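Putative acetyltransferase (Nocardia farcinica, PDB 3D9W) probably transfers an acetyl group from acetyl-coenzyme A to the amino nitrogen of arylamines, as enzymes of the arylamine N-acetyltransferase family do. Local coordinates at residues L16-D19 and A20-R24; P61-D65 and L66-Q70; M109-G112 and G113-A117; I269-G273 and P274-A278. One frame throughout, in Å; residues are numbered along the deposited sequence.

Interaction 1 (L16-D19 and A20-R24)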
ATOM      1  N   LEU A  16       7.901 -17.249   4.492  1.00 26.42           N
ATOM      2  CA  LEU A  16       8.273 -16.401   3.350  1.00 25.29           C
ATOM      3  C   LEU A  16       9.502 -16.891   2.599  1.00 25.33           C
ATOM      4  O   LEU A  16      10.489 -17.310   3.201  1.00 26.04           O
ATOM      5  CB  LEU A  16       8.540 -14.966   3.820  1.00 22.22           C
ATOM      6  CG  LEU A  16       9.063 -13.955   2.794  1.00 21.62           C
ATOM      7  CD1 LEU A  16       7.922 -13.448   1.930  1.00 18.66           C
ATOM      8  CD2 LEU A  16       9.728 -12.793   3.511  1.00 20.36           C
ATOM      9  N   ASP A  17       9.442 -16.851   1.276  1.00 26.21           N
ATOM     10  CA  ASP A  17      10.600 -17.244   0.485  1.00 26.77           C
ATOM     11  C   ASP A  17      11.354 -15.933   0.344  1.00 26.73           C
ATOM     12  O   ASP A  17      11.150 -15.186  -0.613  1.00 26.51           O
ATOM     13  CB  ASP A  17      10.189 -17.754  -0.892  1.00 27.26           C
ATOM     14  CG  ASP A  17      11.379 -18.208  -1.717  1.00 29.20           C
ATOM     15  OD1 ASP A  17      12.477 -17.608  -1.584  1.00 28.48           O
ATOM     16  OD2 ASP A  17      11.215 -19.160  -2.511  1.00 30.81           O
ATOM     17  N   LEU A  18      12.216 -15.650   1.312  1.00 26.30           N
ATOM     18  CA  LEU A  18      12.955 -14.405   1.313  1.00 25.81           C
ATOM     19  C   LEU A  18      13.642 -14.098  -0.010  1.00 26.48           C
ATOM     20  O   LEU A  18      13.596 -12.963  -0.504  1.00 27.11           O
ATOM     21  CB  LEU A  18      13.995 -14.403   2.430  1.00 23.67           C
ATOM     22  CG  LEU A  18      14.623 -13.024   2.670  1.00 23.02           C
ATOM     23  CD1 LEU A  18      13.573 -12.052   3.222  1.00 19.53           C
ATOM     24  CD2 LEU A  18      15.779 -13.156   3.633  1.00 22.84           C
ATOM     25  N   ASP A  19      14.266 -15.103  -0.598  1.00 26.22           N
ATOM     26  CA  ASP A  19      14.988 -14.892  -1.845  1.00 26.32           C
ATOM     27  C   ASP A  19      14.097 -14.639  -3.056  1.00 24.31           C
ATOM     28  O   ASP A  19      14.428 -13.831  -3.918  1.00 22.07           O
ATOM     29  CB  ASP A  19      15.936 -16.065  -2.050  1.00 29.48           C
ATOM     30  CG  ASP A  19      16.847 -16.266  -0.843  1.00 33.10           C
ATOM     31  OD1 ASP A  19      17.795 -15.459  -0.665  1.00 31.51           O
ATOM     32  OD2 ASP A  19      16.588 -17.211  -0.054  1.00 36.72           O
ATOM     33  N   ALA A  20      12.961 -15.312  -3.124  1.00 22.54           N
ATOM     34  CA  ALA A  20      12.061 -15.069  -4.234  1.00 22.51           C
ATOM     35  C   ALA A  20      11.637 -13.602  -4.127  1.00 23.42           C
ATOM     36  O   ALA A  20      11.729 -12.839  -5.086  1.00 24.16           O
ATOM     37  CB  ALA A  20      10.845 -15.979  -4.131  1.00 22.44           C
ATOM     38  N   TYR A  21      11.191 -13.216  -2.937  1.00 22.55           N
ATOM     39  CA  TYR A  21      10.741 -11.857  -2.674  1.00 22.68           C
ATOM     40  C   TYR A  21      11.784 -10.781  -2.984  1.00 23.41           C
ATOM     41  O   TYR A  21      11.534  -9.883  -3.792  1.00 23.90           O
ATOM     42  CB  TYR A  21      10.299 -11.723  -1.210  1.00 21.39           C
ATOM     43  CG  TYR A  21       9.899 -10.323  -0.833  1.00 19.29           C
ATOM     44  CD1 TYR A  21       8.695  -9.769  -1.283  1.00 18.79           C
ATOM     45  CD2 TYR A  21      10.757  -9.520  -0.086  1.00 19.47           C
ATOM     46  CE1 TYR A  21       8.358  -8.436  -0.994  1.00 15.71           C
ATOM     47  CE2 TYR A  21      10.433  -8.186   0.204  1.00 17.58           C
ATOM     48  CZ  TYR A  21       9.238  -7.654  -0.251  1.00 15.33           C
ATOM     49  OH  TYR A  21       8.949  -6.347   0.040  1.00 12.92           O
ATOM     50  N   LEU A  22      12.939 -10.856  -2.332  1.00 22.95           N
ATOM     51  CA  LEU A  22      13.991  -9.863  -2.543  1.00 23.12           C
ATOM     52  C   LEU A  22      14.390  -9.759  -4.014  1.00 23.44           C
ATOM     53  O   LEU A  22      14.733  -8.673  -4.508  1.00 22.36           O
ATOM     54  CB  LEU A  22      15.213 -10.197  -1.681  1.00 20.92           C
ATOM     55  CG  LEU A  22      14.930 -10.160  -0.180  1.00 20.27           C
ATOM     56  CD1 LEU A  22      16.202 -10.477   0.587  1.00 19.92           C
ATOM     57  CD2 LEU A  22      14.393  -8.793   0.209  1.00 16.89           C
ATOM     58  N   ALA A  23      14.325 -10.892  -4.706  1.00 22.50           N
ATOM     59  CA  ALA A  23      14.662 -10.946  -6.119  1.00 22.50           C
ATOM     60  C   ALA A  23      13.589 -10.225  -6.912  1.00 22.32           C
ATOM     61  O   ALA A  23      13.874  -9.487  -7.847  1.00 22.80           O
ATOM     62  CB  ALA A  23      14.755 -12.385  -6.577  1.00 21.92           C
ATOM     63  N   ARG A  24      12.347 -10.435  -6.514  1.00 23.15           N
ATOM     64  CA  ARG A  24      11.223  -9.829  -7.198  1.00 24.38           C
ATOM     65  C   ARG A  24      11.174  -8.305  -7.109  1.00 24.85           C
ATOM     66  O   ARG A  24      10.761  -7.652  -8.063  1.00 25.16           O
ATOM     67  CB  ARG A  24       9.923 -10.436  -6.666  1.00 24.65           C
ATOM     68  CG  ARG A  24       8.706 -10.134  -7.506  1.00 24.26           C
ATOM     69  CD  ARG A  24       8.039  -8.855  -7.066  1.00 22.71           C
ATOM     70  NE  ARG A  24       6.903  -8.526  -7.919  1.00 22.30           N
ATOM     71  CZ  ARG A  24       6.992  -7.825  -9.041  1.00 21.36           C
ATOM     72  NH1 ARG A  24       8.167  -7.369  -9.455  1.00 20.43           N
ATOM     73  NH2 ARG A  24       5.899  -7.576  -9.743  1.00 22.25           N
TER

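Interaction 2 (P61-D65 and L66-Q70)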
ATOM      1  N   PRO A  61     -12.533 -13.736  -3.376  1.00 27.12           N
ATOM      2  CA  PRO A  61     -11.978 -13.397  -2.065  1.00 28.05           C
ATOM      3  C   PRO A  61     -10.516 -12.965  -2.121  1.00 28.46           C
ATOM      4  O   PRO A  61      -9.788 -13.326  -3.046  1.00 28.91           O
ATOM      5  CB  PRO A  61     -12.157 -14.691  -1.285  1.00 27.55           C
ATOM      6  CG  PRO A  61     -11.880 -15.722  -2.336  1.00 28.55           C
ATOM      7  CD  PRO A  61     -12.691 -15.196  -3.512  1.00 27.90           C
ATOM      8  N   VAL A  62     -10.098 -12.197  -1.119  1.00 28.12           N
ATOM      9  CA  VAL A  62      -8.727 -11.717  -1.027  1.00 28.17           C
ATOM     10  C   VAL A  62      -8.119 -12.367   0.199  1.00 27.67           C
ATOM     11  O   VAL A  62      -8.494 -12.034   1.314  1.00 28.29           O
ATOM     12  CB  VAL A  62      -8.666 -10.190  -0.822  1.00 29.24           C
ATOM     13  CG1 VAL A  62      -7.227  -9.723  -0.913  1.00 29.64           C
ATOM     14  CG2 VAL A  62      -9.545  -9.474  -1.852  1.00 29.79           C
ATOM     15  N   ARG A  63      -7.184 -13.289   0.009  1.00 27.96           N
ATOM     16  CA  ARG A  63      -6.579 -13.948   1.158  1.00 29.43           C
ATOM     17  C   ARG A  63      -5.235 -13.344   1.573  1.00 28.57           C
ATOM     18  O   ARG A  63      -4.424 -12.955   0.725  1.00 27.59           O
ATOM     19  CB  ARG A  63      -6.458 -15.454   0.888  1.00 31.59           C
ATOM     20  CG  ARG A  63      -7.820 -16.155   0.796  1.00 34.10           C
ATOM     21  CD  ARG A  63      -7.694 -17.666   0.617  1.00 37.86           C
ATOM     22  NE  ARG A  63      -9.000 -18.331   0.595  1.00 40.37           N
ATOM     23  CZ  ARG A  63      -9.870 -18.271  -0.415  1.00 41.54           C
ATOM     24  NH1 ARG A  63      -9.587 -17.580  -1.513  1.00 40.56           N
ATOM     25  NH2 ARG A  63     -11.042 -18.896  -0.320  1.00 42.12           N
ATOM     26  N   LEU A  64      -5.014 -13.269   2.887  1.00 26.98           N
ATOM     27  CA  LEU A  64      -3.790 -12.691   3.422  1.00 25.02           C
ATOM     28  C   LEU A  64      -2.734 -13.675   3.917  1.00 24.49           C
ATOM     29  O   LEU A  64      -1.750 -13.260   4.533  1.00 24.68           O
ATOM     30  CB  LEU A  64      -4.133 -11.693   4.528  1.00 22.91           C
ATOM     31  CG  LEU A  64      -5.058 -10.561   4.068  1.00 22.87           C
ATOM     32  CD1 LEU A  64      -5.471  -9.732   5.262  1.00 18.56           C
ATOM     33  CD2 LEU A  64      -4.365  -9.701   3.010  1.00 19.78           C
ATOM     34  N   ASP A  65      -2.922 -14.969   3.671  1.00 23.10           N
ATOM     35  CA  ASP A  65      -1.905 -15.928   4.085  1.00 22.02           C
ATOM     36  C   ASP A  65      -0.736 -15.728   3.144  1.00 22.31           C
ATOM     37  O   ASP A  65      -0.926 -15.373   1.989  1.00 21.57           O
ATOM     38  CB  ASP A  65      -2.401 -17.374   3.986  1.00 22.82           C
ATOM     39  CG  ASP A  65      -2.991 -17.712   2.624  1.00 24.31           C
ATOM     40  OD1 ASP A  65      -4.212 -17.484   2.434  1.00 24.31           O
ATOM     41  OD2 ASP A  65      -2.237 -18.208   1.749  1.00 21.00           O
ATOM     42  N   LEU A  66       0.474 -15.944   3.638  1.00 24.61           N
ATOM     43  CA  LEU A  66       1.664 -15.764   2.820  1.00 24.46           C
ATOM     44  C   LEU A  66       1.679 -16.643   1.581  1.00 23.45           C
ATOM     45  O   LEU A  66       2.221 -16.262   0.549  1.00 24.48           O
ATOM     46  CB  LEU A  66       2.915 -16.007   3.658  1.00 25.29           C
ATOM     47  CG  LEU A  66       3.204 -14.843   4.593  1.00 26.31           C
ATOM     48  CD1 LEU A  66       4.287 -15.207   5.589  1.00 26.46           C
ATOM     49  CD2 LEU A  66       3.629 -13.654   3.741  1.00 28.79           C
ATOM     50  N   ALA A  67       1.086 -17.821   1.674  1.00 23.13           N
ATOM     51  CA  ALA A  67       1.050 -18.704   0.524  1.00 24.31           C
ATOM     52  C   ALA A  67       0.509 -17.926  -0.671  1.00 25.29           C
ATOM     53  O   ALA A  67       1.216 -17.700  -1.648  1.00 27.32           O
ATOM     54  CB  ALA A  67       0.167 -19.894   0.812  1.00 25.34           C
ATOM     55  N   THR A  68      -0.742 -17.497  -0.582  1.00 25.80           N
ATOM     56  CA  THR A  68      -1.347 -16.751  -1.671  1.00 26.38           C
ATOM     57  C   THR A  68      -0.579 -15.471  -1.998  1.00 26.50           C
ATOM     58  O   THR A  68      -0.244 -15.218  -3.159  1.00 27.13           O
ATOM     59  CB  THR A  68      -2.794 -16.381  -1.348  1.00 25.92           C
ATOM     60  OG1 THR A  68      -3.463 -17.520  -0.795  1.00 26.33           O
ATOM     61  CG2 THR A  68      -3.520 -15.966  -2.616  1.00 25.39           C
ATOM     62  N   LEU A  69      -0.297 -14.665  -0.977  1.00 26.13           N
ATOM     63  CA  LEU A  69       0.426 -13.414  -1.173  1.00 25.51           C
ATOM     64  C   LEU A  69       1.697 -13.587  -1.995  1.00 27.09           C
ATOM     65  O   LEU A  69       2.076 -12.690  -2.746  1.00 29.42           O
ATOM     66  CB  LEU A  69       0.791 -12.776   0.166  1.00 23.89           C
ATOM     67  CG  LEU A  69      -0.310 -12.246   1.081  1.00 22.30           C
ATOM     68  CD1 LEU A  69       0.356 -11.411   2.176  1.00 22.74           C
ATOM     69  CD2 LEU A  69      -1.302 -11.390   0.304  1.00 20.82           C
ATOM     70  N   GLN A  70       2.358 -14.732  -1.854  1.00 26.01           N
ATOM     71  CA  GLN A  70       3.580 -14.978  -2.601  1.00 25.20           C
ATOM     72  C   GLN A  70       3.328 -15.463  -4.018  1.00 24.63           C
ATOM     73  O   GLN A  70       4.069 -15.115  -4.928  1.00 25.07           O
ATOM     74  CB  GLN A  70       4.457 -15.990  -1.870  1.00 26.24           C
ATOM     75  CG  GLN A  70       5.052 -15.461  -0.588  1.00 27.95           C
ATOM     76  CD  GLN A  70       6.055 -16.418   0.024  1.00 28.54           C
ATOM     77  OE1 GLN A  70       7.108 -16.693  -0.553  1.00 29.42           O
ATOM     78  NE2 GLN A  70       5.731 -16.935   1.200  1.00 29.70           N
TER

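Interaction 3 (M109-G112 and G113-A117)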
ATOM      1  N   MET A 109      -8.014  11.641   2.519  1.00 28.63           N
ATOM      2  CA  MET A 109      -7.797  12.259   1.216  1.00 30.49           C
ATOM      3  C   MET A 109      -8.612  13.528   1.045  1.00 31.54           C
ATOM      4  O   MET A 109      -9.322  13.683   0.058  1.00 32.72           O
ATOM      5  CB  MET A 109      -8.156  11.283   0.093  1.00 29.81           C
ATOM      6  CG  MET A 109      -7.140  10.185  -0.080  1.00 30.71           C
ATOM      7  SD  MET A 109      -5.501  10.887  -0.261  1.00 33.09           S
ATOM      8  CE  MET A 109      -5.761  11.964  -1.742  1.00 29.87           C
ATOM      9  N   GLY A 110      -8.520  14.428   2.012  1.00 32.32           N
ATOM     10  CA  GLY A 110      -9.252  15.674   1.914  1.00 34.36           C
ATOM     11  C   GLY A 110     -10.721  15.577   2.277  1.00 35.81           C
ATOM     12  O   GLY A 110     -11.359  16.587   2.581  1.00 36.47           O
ATOM     13  N   ALA A 111     -11.277  14.376   2.236  1.00 36.81           N
ATOM     14  CA  ALA A 111     -12.681  14.220   2.590  1.00 37.98           C
ATOM     15  C   ALA A 111     -12.917  14.648   4.052  1.00 38.12           C
ATOM     16  O   ALA A 111     -12.066  15.296   4.676  1.00 38.28           O
ATOM     17  CB  ALA A 111     -13.117  12.770   2.378  1.00 39.37           C
ATOM     18  N   GLY A 112     -14.068  14.279   4.597  1.00 37.28           N
ATOM     19  CA  GLY A 112     -14.374  14.654   5.961  1.00 36.70           C
ATOM     20  C   GLY A 112     -14.910  13.458   6.706  1.00 37.45           C
ATOM     21  O   GLY A 112     -14.459  12.330   6.487  1.00 38.87           O
ATOM     22  N   GLY A 113     -15.878  13.689   7.583  1.00 36.66           N
ATOM     23  CA  GLY A 113     -16.441  12.593   8.347  1.00 35.43           C
ATOM     24  C   GLY A 113     -15.365  11.708   8.954  1.00 34.11           C
ATOM     25  O   GLY A 113     -14.217  12.130   9.164  1.00 34.35           O
ATOM     26  N   LEU A 114     -15.734  10.469   9.231  1.00 31.45           N
ATOM     27  CA  LEU A 114     -14.809   9.527   9.822  1.00 30.17           C
ATOM     28  C   LEU A 114     -14.858   8.242   9.003  1.00 29.71           C
ATOM     29  O   LEU A 114     -15.857   7.519   9.024  1.00 30.23           O
ATOM     30  CB  LEU A 114     -15.213   9.257  11.272  1.00 29.22           C
ATOM     31  CG  LEU A 114     -14.207   8.542  12.166  1.00 28.40           C
ATOM     32  CD1 LEU A 114     -12.935   9.353  12.259  1.00 28.60           C
ATOM     33  CD2 LEU A 114     -14.814   8.360  13.539  1.00 30.27           C
ATOM     34  N   ARG A 115     -13.789   7.966   8.266  1.00 29.63           N
ATOM     35  CA  ARG A 115     -13.748   6.763   7.458  1.00 29.11           C
ATOM     36  C   ARG A 115     -13.214   5.598   8.272  1.00 28.04           C
ATOM     37  O   ARG A 115     -12.632   5.780   9.334  1.00 28.69           O
ATOM     38  CB  ARG A 115     -12.881   6.986   6.222  1.00 32.12           C
ATOM     39  CG  ARG A 115     -13.359   8.116   5.312  1.00 36.16           C
ATOM     40  CD  ARG A 115     -13.066   7.755   3.862  1.00 40.34           C
ATOM     41  NE  ARG A 115     -12.366   8.816   3.137  1.00 44.75           N
ATOM     42  CZ  ARG A 115     -12.019   8.746   1.847  1.00 46.64           C
ATOM     43  NH1 ARG A 115     -12.306   7.663   1.122  1.00 46.09           N
ATOM     44  NH2 ARG A 115     -11.374   9.760   1.274  1.00 48.06           N
ATOM     45  N   PRO A 116     -13.412   4.379   7.782  1.00 26.07           N
ATOM     46  CA  PRO A 116     -12.946   3.177   8.473  1.00 25.52           C
ATOM     47  C   PRO A 116     -11.438   3.127   8.670  1.00 26.03           C
ATOM     48  O   PRO A 116     -10.685   3.643   7.848  1.00 26.22           O
ATOM     49  CB  PRO A 116     -13.410   2.058   7.554  1.00 25.47           C
ATOM     50  CG  PRO A 116     -14.594   2.631   6.892  1.00 24.84           C
ATOM     51  CD  PRO A 116     -14.169   4.021   6.576  1.00 25.70           C
ATOM     52  N   ALA A 117     -10.999   2.504   9.758  1.00 25.94           N
ATOM     53  CA  ALA A 117      -9.568   2.350  10.002  1.00 25.80           C
ATOM     54  C   ALA A 117      -9.224   1.014   9.343  1.00 25.07           C
ATOM     55  O   ALA A 117      -9.243  -0.040   9.989  1.00 26.46           O
ATOM     56  CB  ALA A 117      -9.269   2.306  11.497  1.00 24.76           C
TER

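Interaction 4 (I269-G273 and P274-A278)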
ATOM      1  N   ILE A 269       0.035  -5.915 -14.794  1.00 19.41           N
ATOM      2  CA  ILE A 269      -0.943  -6.856 -14.309  1.00 20.96           C
ATOM      3  C   ILE A 269      -1.367  -7.696 -15.508  1.00 22.76           C
ATOM      4  O   ILE A 269      -1.674  -7.154 -16.565  1.00 23.52           O
ATOM      5  CB  ILE A 269      -2.146  -6.106 -13.712  1.00 21.07           C
ATOM      6  CG1 ILE A 269      -1.706  -5.419 -12.422  1.00 18.93           C
ATOM      7  CG2 ILE A 269      -3.324  -7.055 -13.493  1.00 22.12           C
ATOM      8  CD1 ILE A 269      -2.780  -4.614 -11.751  1.00 19.98           C
ATOM      9  N   GLU A 270      -1.358  -9.017 -15.332  1.00 24.81           N
ATOM     10  CA  GLU A 270      -1.732  -9.974 -16.378  1.00 26.89           C
ATOM     11  C   GLU A 270      -2.896 -10.837 -15.878  1.00 26.99           C
ATOM     12  O   GLU A 270      -2.813 -11.451 -14.814  1.00 26.44           O
ATOM     13  CB  GLU A 270      -0.533 -10.871 -16.712  1.00 29.56           C
ATOM     14  CG  GLU A 270      -0.467 -11.335 -18.155  1.00 31.92           C
ATOM     15  CD  GLU A 270       0.929 -11.172 -18.746  1.00 33.68           C
ATOM     16  OE1 GLU A 270       1.569 -10.116 -18.503  1.00 32.90           O
ATOM     17  OE2 GLU A 270       1.376 -12.095 -19.463  1.00 34.58           O
ATOM     18  N   LEU A 271      -3.972 -10.888 -16.655  1.00 27.65           N
ATOM     19  CA  LEU A 271      -5.148 -11.652 -16.279  1.00 28.03           C
ATOM     20  C   LEU A 271      -5.568 -12.614 -17.368  1.00 30.34           C
ATOM     21  O   LEU A 271      -5.292 -12.398 -18.543  1.00 31.51           O
ATOM     22  CB  LEU A 271      -6.320 -10.721 -16.038  1.00 27.70           C
ATOM     23  CG  LEU A 271      -6.158  -9.513 -15.142  1.00 29.20           C
ATOM     24  CD1 LEU A 271      -7.493  -8.762 -15.044  1.00 28.62           C
ATOM     25  CD2 LEU A 271      -5.686  -9.973 -13.773  1.00 29.80           C
ATOM     26  N   PRO A 272      -6.257 -13.696 -16.994  1.00 32.03           N
ATOM     27  CA  PRO A 272      -6.690 -14.636 -18.029  1.00 32.79           C
ATOM     28  C   PRO A 272      -7.764 -13.911 -18.843  1.00 34.08           C
ATOM     29  O   PRO A 272      -8.297 -12.881 -18.414  1.00 34.29           O
ATOM     30  CB  PRO A 272      -7.277 -15.795 -17.227  1.00 33.73           C
ATOM     31  CG  PRO A 272      -6.524 -15.739 -15.920  1.00 33.26           C
ATOM     32  CD  PRO A 272      -6.470 -14.248 -15.646  1.00 32.98           C
ATOM     33  N   GLY A 273      -8.089 -14.446 -20.015  1.00 35.14           N
ATOM     34  CA  GLY A 273      -9.095 -13.818 -20.854  1.00 34.10           C
ATOM     35  C   GLY A 273     -10.419 -13.698 -20.137  1.00 33.50           C
ATOM     36  O   GLY A 273     -11.005 -12.609 -20.082  1.00 33.29           O
ATOM     37  N   PRO A 274     -10.923 -14.803 -19.571  1.00 32.87           N
ATOM     38  CA  PRO A 274     -12.202 -14.758 -18.862  1.00 33.57           C
ATOM     39  C   PRO A 274     -12.331 -13.569 -17.917  1.00 34.62           C
ATOM     40  O   PRO A 274     -13.410 -12.989 -17.796  1.00 35.04           O
ATOM     41  CB  PRO A 274     -12.232 -16.099 -18.144  1.00 32.97           C
ATOM     42  CG  PRO A 274     -11.584 -16.990 -19.142  1.00 30.96           C
ATOM     43  CD  PRO A 274     -10.385 -16.173 -19.586  1.00 32.14           C
ATOM     44  N   ASP A 275     -11.231 -13.211 -17.251  1.00 36.25           N
ATOM     45  CA  ASP A 275     -11.224 -12.075 -16.323  1.00 35.99           C
ATOM     46  C   ASP A 275     -11.258 -10.730 -17.088  1.00 35.79           C
ATOM     47  O   ASP A 275     -12.055  -9.843 -16.757  1.00 35.01           O
ATOM     48  CB  ASP A 275      -9.995 -12.131 -15.400  1.00 36.18           C
ATOM     49  CG  ASP A 275     -10.074 -13.265 -14.370  1.00 36.95           C
ATOM     50  OD1 ASP A 275     -11.183 -13.788 -14.121  1.00 37.57           O
ATOM     51  OD2 ASP A 275      -9.026 -13.624 -13.783  1.00 36.36           O
ATOM     52  N   LEU A 276     -10.392 -10.573 -18.093  1.00 35.20           N
ATOM     53  CA  LEU A 276     -10.374  -9.350 -18.902  1.00 34.14           C
ATOM     54  C   LEU A 276     -11.778  -9.219 -19.460  1.00 35.82           C
ATOM     55  O   LEU A 276     -12.432  -8.181 -19.304  1.00 36.63           O
ATOM     56  CB  LEU A 276      -9.392  -9.477 -20.064  1.00 31.84           C
ATOM     57  CG  LEU A 276      -7.938  -9.750 -19.698  1.00 30.22           C
ATOM     58  CD1 LEU A 276      -7.124  -9.959 -20.947  1.00 28.68           C
ATOM     59  CD2 LEU A 276      -7.405  -8.573 -18.900  1.00 30.81           C
ATOM     60  N   ASP A 277     -12.234 -10.283 -20.120  1.00 36.64           N
ATOM     61  CA  ASP A 277     -13.579 -10.318 -20.677  1.00 37.11           C
ATOM     62  C   ASP A 277     -14.553  -9.853 -19.584  1.00 36.66           C
ATOM     63  O   ASP A 277     -15.334  -8.920 -19.788  1.00 36.78           O
ATOM     64  CB  ASP A 277     -13.916 -11.746 -21.124  1.00 38.53           C
ATOM     65  CG  ASP A 277     -13.849 -11.922 -22.639  1.00 40.46           C
ATOM     66  OD1 ASP A 277     -12.829 -11.528 -23.253  1.00 41.86           O
ATOM     67  OD2 ASP A 277     -14.819 -12.463 -23.219  1.00 41.27           O
ATOM     68  N   ALA A 278     -14.485 -10.500 -18.422  1.00 36.12           N
ATOM     69  CA  ALA A 278     -15.338 -10.159 -17.280  1.00 36.16           C
ATOM     70  C   ALA A 278     -15.169  -8.693 -16.894  1.00 36.27           C
ATOM     71  O   ALA A 278     -16.139  -8.000 -16.597  1.00 36.94           O
ATOM     72  CB  ALA A 278     -14.997 -11.048 -16.086  1.00 35.40           C
TER

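Interaction 1 (L16-D19 and A20-R24)
The carboxylate of Asp17 reaches forward over the first turn of the helix and takes the backbone hydrogen of Ala20, with Asp17 OD1 2.8 Å from Ala20 N. The donor comes from well above the carboxylate plane, 61° out of it, and the Ala20 methyl lies against that same face, with Ala20 CB 3.3 Å from Asp17 CG. Asp17 carries its CG opposite the backbone N (chi1 -178°), beside the carbonyl carbon, and this swings the acid toward the helix start. Its own carbonyl is used as well: Tyr21 N stands 3.0 Å from Asp17 O. One residue further on, Leu22 N donates to Leu18 O at 2.9 Å, and Ala23 N donates to Asp19 O at 3.0 Å. The bond from Ala20 N to its side chain makes Asp17 the N-cap of helix 18-25, and Asp17 also centres an inverse gamma turn that brings the chain into the helix. A negative group at this end would be expected to interact favourably with the helix dipole. On one flank Leu18 and Leu22 cross at a slant, with Leu18 CG 3.6 Å from Leu22 CD1. On another, Leu16 CD1 sits 4.3 Å from Tyr21 CB. Further out, Leu16 and Tyr21 both pack on helix 82-95, through Leu88, Ala92 and Phe89, and the Tyr21 hydroxyl is hydrogen-bonded to His45 ND1. Asp19 OD1 forms a salt bridge with Arg31, whose side chain also touches Leu18 and Leu22.

Interaction 2 (P61-D65 and L66-Q70)
The carboxylate of Asp65 is approached on one face by two donors of Thr68, both directed at the single oxygen OD2. Thr68 N, 2.9 Å from Asp65 OD2, stands 38° above the carboxylate plane, while Thr68 OG1, also 2.9 Å from Asp65 OD2, comes in on the syn side and closer to that plane. This is a helix N-cap: Asp65 precedes helix 66-73, and its acid accepts from Thr68 N in the first turn. The double grip would fix the rotation of the carboxylate and hold the threonine hydroxyl against it. Asp65 places CG between its backbone N and carbonyl carbon (chi1 52°), a position that folds the acid over the helix start, and Thr68 meets it with OG1 beside its own backbone N, so hydroxyl and amide face the same oxygen. The first full helical bond follows directly, from Leu69 N to Asp65 O at 3.1 Å. Below the cap, Leu69 turns back along the incoming chain: its CD1 lies 3.7 Å from Leu64 O, and its CD2 is 4.4 Å from Leu64 CD2. Leu64 and Leu69 both touch Glu84 of helix 82-95, and Leu64 also reaches Asn207 of helix 200-212, so Leu64 touches both helices. Where the loop leads into the cap, the CB of Arg63 rests against the threonine, 4.0 Å from Thr68 OG1, and Arg63 O lies 3.5 Å from Leu69 CD2.

Interaction 3 (M109-G112 and G113-A117)
The guanidinium end of Arg115 is brought across the mouth of the loop to the CB atoms of Ala111 and Met109, each of which meets it obliquely. The loop joins strands 99-107 and 117-125, antiparallel neighbours in the eight-stranded sheet, and is thus the connection of a beta-hairpin. Its two limbs meet chiefly through this one arginine. Arg115 NH2 is 3.6 Å from the Ala111 methyl and 3.8 Å from Met109 CB, while its NE stays 4.1 Å from Ala111 CB. The arginine starts out with CG opposite its carbonyl carbon (chi1 -59°), then bends at its second and third torsions, which turns the guanidinium along the facing limb. Contacts of the charged group with these carbons are van der Waals ones; the polar partner of Arg115 NH2 is Thr108 O, a hydrogen bond made just ahead of Met109 and directly after strand 99-107. The arginine therefore ties the closing limb to the opening one. Ala111 directs its methyl toward the arginine, whereas the bent Met109 chain leads its sulfur away, so that CB does the touching. Beyond the loop, Gly110 N is bonded to Asp189 OD1, Met109 shares a backbone hydrogen bond with Arg190, and Arg115 O receives Arg106 NH1; the first two tie the loop to strand 188-193, the third to the hairpin's own strand 99-107. Between the limbs the chain turns through Gly112 and Gly113, the latter with a positive phi of 48°, a backbone setting that glycine adopts readily. At this tip Gly112 O lies 3.6 Å from Leu114 N.

Interaction 4 (I269-G273 and P274-A278)
Among the apolar contacts, Leu271 and Leu276 cover one side of the turn, the CB of Leu271 lying 3.7 Å from Leu276 CD2 and its CD1 3.9 Å from the same methyl. Leu276 keeps CG beside its backbone N (chi1 -59°), which lays its branch back over the incoming chain. The ring of Pro272 meets the next proline, with Pro272 CB 3.9 Å from Pro274 CD. Leu271 also touches Leu54 of helix 54-57 and Arg78, joining this turn to the body of the chain. Of the polar contacts, the backbone bonds are the main ones. Pro272 O accepts Leu276 N at 3.1 Å, and Asp275 N makes a weak bond to the same oxygen at 3.2 Å. One residue on, Gly273 O accepts Asp277 N. As for charge, the carboxylate of Asp275 runs alongside the Pro272 ring, pointing the same way, and its OD2 forms a salt bridge with Arg60 NH2. Glu270, earlier in the loop, is paired with Arg77. The whole is the N-terminal turn of helix 273-280: Pro272 occupies the N-cap position without a side-chain capping group, and Pro274, which has no N-H to offer, sits in the first turn, where a backbone N-H has no helical acceptor and proline is readily accommodated.

How the interactions relate
Three of the four, interactions 1, 2 and 4, are helix starts, two of them capped by an aspartate, while interaction 3 is a hairpin loop. Interactions 1 and 2 touch directly: Asp17 N is 3.0 Å from Gln70 OE1, a probable hydrogen bond, and Leu16 CA packs 3.4 Å from Gln70 NE2, so Gln70 of helix 66-73 meets the backbone of the capping residue itself. Both also rest on helix 82-95. Interaction 4 comes within about 8 Å of interaction 1 at the nearest atoms but makes no contact. Interactions 1 and 3 lie on opposite sides of the chain's centre, their own centres about 35 Å apart.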